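Local coordinates for conserved hypothetical protein (Streptococcus pneumoniae, PDB 2GK4) that is of unknown function but probably takes part in pantothenate and coenzyme A metabolism, at residues 15-20 with 97-102. Numbering follows the deposited sequence.
Sequences EAIDSV and YTPVYM
E15 and T98 supply the one hydrogen bond that joins residues 15-20 to 97-102, and the pair illustrates how a single polar link can sit beside an apolar seam. T98 OG1 donates to E15 OE1 over 2.8 Å, meeting the carboxylate from its anti side and 25° out of its plane; the two side chains cross at about a right angle. With OG1 anti to the T98 backbone N (chi1 -167°), the hydroxyl is turned to the glutamate. The other carboxylate oxygen, E15 OE2, takes a hydrogen bond from the backbone N of T71, so both oxygens of this buried group are engaged, which would be expected to hold its orientation and may favour the ionised form.

Van der Waals contacts do the rest, and the ring of P99 carries most of them. P99 CD rests 3.5 Å from E15 CB, while P99 CG lies 3.5 Å from A16 O. P99 CG also meets I17 CG1 at 3.9 Å, so two neighbouring ring carbons touch three consecutive residues of the facing chain. Further along, I17 CG2 makes a looser contact with the selenium of M102, SE, at 4.5 Å; I23 of the second subunit packs on I17 as well.

At the far end of 15-20, a local bond shapes the turn: D18 OD1 accepts from V20 N at 2.7 Å, an Asx turn, with OD2 salt-bridged to R21.

No backbone ladder links the segments: 15-16 pairs with 21-25 and 97-102 with 133-140, the latter carrying a classic beta bulge where V100 and Y101 both face F137. The contact thus packs the hairpin of strands 14-16 and 21-25 against the two-stranded antiparallel sheet of 97-104 and 133-140, away from the main mixed sheet of this alpha-beta-alpha sandwich and beside the second subunit.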
loop_
_atom_site.group_PDB
_atom_site.type_symbol
_atom_site.label_atom_id
_atom_site.label_comp_id
_atom_site.label_asym_id
_atom_site.label_seq_id
_atom_site.Cartn_x
_atom_site.Cartn_y
_atom_site.Cartn_z
ATOM N N GLU A 15 -5.554 5.144 0.558
ATOM C CA GLU A 15 -5.962 6.413 -0.049
ATOM C C GLU A 15 -4.936 6.789 -1.139
ATOM O O GLU A 15 -3.771 7.006 -0.831
ATOM C CB GLU A 15 -6.031 7.491 1.040
ATOM C CG GLU A 15 -6.936 7.144 2.232
ATOM C CD GLU A 15 -8.407 7.058 1.870
ATOM O OE1 GLU A 15 -8.910 7.961 1.134
ATOM O OE2 GLU A 15 -9.060 6.097 2.346
ATOM N N ALA A 16 -5.370 6.861 -2.401
ATOM C CA ALA A 16 -4.431 7.107 -3.516
ATOM C C ALA A 16 -3.776 8.481 -3.444
ATOM O O ALA A 16 -4.435 9.499 -3.164
ATOM C CB ALA A 16 -5.115 6.905 -4.867
ATOM N N ILE A 17 -2.468 8.497 -3.649
ATOM C CA ILE A 17 -1.715 9.744 -3.769
ATOM C C ILE A 17 -1.602 10.099 -5.248
ATOM O O ILE A 17 -1.843 11.243 -5.668
ATOM C CB ILE A 17 -0.307 9.614 -3.149
ATOM C CG1 ILE A 17 -0.418 9.534 -1.622
ATOM C CG2 ILE A 17 0.562 10.813 -3.521
ATOM C CD1 ILE A 17 0.864 9.044 -0.931
ATOM N N ASP A 18 -1.227 9.116 -6.035
ATOM C CA ASP A 18 -1.090 9.318 -7.458
ATOM C C ASP A 18 -1.408 7.990 -8.083
ATOM O O ASP A 18 -2.080 7.152 -7.463
ATOM C CB ASP A 18 0.323 9.818 -7.805
ATOM C CG ASP A 18 1.428 8.861 -7.342
ATOM O OD1 ASP A 18 1.339 7.618 -7.565
ATOM O OD2 ASP A 18 2.416 9.373 -6.794
ATOM N N SER A 19 -0.914 7.766 -9.300
ATOM C CA SER A 19 -1.307 6.570 -10.042
ATOM C C SER A 19 -0.745 5.312 -9.409
ATOM O O SER A 19 -1.397 4.260 -9.423
ATOM C CB SER A 19 -0.906 6.664 -11.530
ATOM O OG SER A 19 0.501 6.794 -11.715
ATOM N N VAL A 20 0.452 5.424 -8.828
ATOM C CA VAL A 20 1.130 4.258 -8.248
ATOM C C VAL A 20 1.073 4.198 -6.702
ATOM O O VAL A 20 0.844 3.118 -6.124
ATOM C CB VAL A 20 2.590 4.145 -8.804
ATOM C CG1 VAL A 20 3.362 3.028 -8.115
ATOM C CG2 VAL A 20 2.538 3.879 -10.330
ATOM N N TYR A 97 -7.111 10.265 7.570
ATOM C CA TYR A 97 -6.765 11.333 6.629
ATOM C C TYR A 97 -6.667 10.835 5.207
ATOM O O TYR A 97 -6.238 9.696 4.948
ATOM C CB TYR A 97 -5.417 11.976 7.036
ATOM C CG TYR A 97 -5.521 12.666 8.386
ATOM C CD1 TYR A 97 -5.220 11.979 9.562
ATOM C CD2 TYR A 97 -5.967 13.978 8.482
ATOM C CE1 TYR A 97 -5.363 12.593 10.823
ATOM C CE2 TYR A 97 -6.118 14.602 9.729
ATOM C CZ TYR A 97 -5.815 13.905 10.892
ATOM O OH TYR A 97 -5.938 14.538 12.133
ATOM N N THR A 98 -6.965 11.739 4.278
ATOM C CA THR A 98 -6.858 11.451 2.868
ATOM C C THR A 98 -6.113 12.572 2.116
ATOM O O THR A 98 -6.283 13.755 2.434
ATOM C CB THR A 98 -8.265 11.185 2.296
ATOM O OG1 THR A 98 -8.147 10.613 0.992
ATOM C CG2 THR A 98 -9.161 12.463 2.313
ATOM N N PRO A 99 -5.267 12.201 1.130
ATOM C CA PRO A 99 -4.475 13.161 0.377
ATOM C C PRO A 99 -5.316 14.252 -0.275
ATOM O O PRO A 99 -6.416 13.979 -0.790
ATOM C CB PRO A 99 -3.837 12.294 -0.721
ATOM C CG PRO A 99 -3.680 10.973 -0.081
ATOM C CD PRO A 99 -4.970 10.810 0.700
ATOM N N VAL A 100 -4.804 15.488 -0.245
ATOM C CA VAL A 100 -5.439 16.581 -0.955
ATOM C C VAL A 100 -4.494 17.139 -2.027
ATOM O O VAL A 100 -4.861 17.252 -3.209
ATOM C CB VAL A 100 -5.889 17.713 0.012
ATOM C CG1 VAL A 100 -6.409 18.938 -0.780
ATOM C CG2 VAL A 100 -6.970 17.200 0.954
ATOM N N TYR A 101 -3.263 17.429 -1.625
ATOM C CA TYR A 101 -2.336 18.150 -2.489
ATOM C C TYR A 101 -0.911 17.754 -2.174
ATOM O O TYR A 101 -0.510 17.731 -1.013
ATOM C CB TYR A 101 -2.515 19.647 -2.274
ATOM C CG TYR A 101 -1.729 20.533 -3.210
ATOM C CD1 TYR A 101 -0.688 21.317 -2.731
ATOM C CD2 TYR A 101 -2.052 20.617 -4.566
ATOM C CE1 TYR A 101 0.032 22.173 -3.591
ATOM C CE2 TYR A 101 -1.342 21.477 -5.429
ATOM C CZ TYR A 101 -0.296 22.240 -4.928
ATOM O OH TYR A 101 0.417 23.108 -5.756
HETATM N N MSE A 102 -0.154 17.442 -3.221
HETATM C CA MSE A 102 1.222 16.986 -3.092
HETATM C C MSE A 102 2.106 17.943 -3.877
HETATM O O MSE A 102 1.845 18.213 -5.048
HETATM C CB MSE A 102 1.341 15.577 -3.681
HETATM C CG MSE A 102 2.755 15.096 -3.986
HETATM SE SE MSE A 102 3.465 14.065 -2.532
HETATM C CE MSE A 102 4.112 15.272 -1.631
#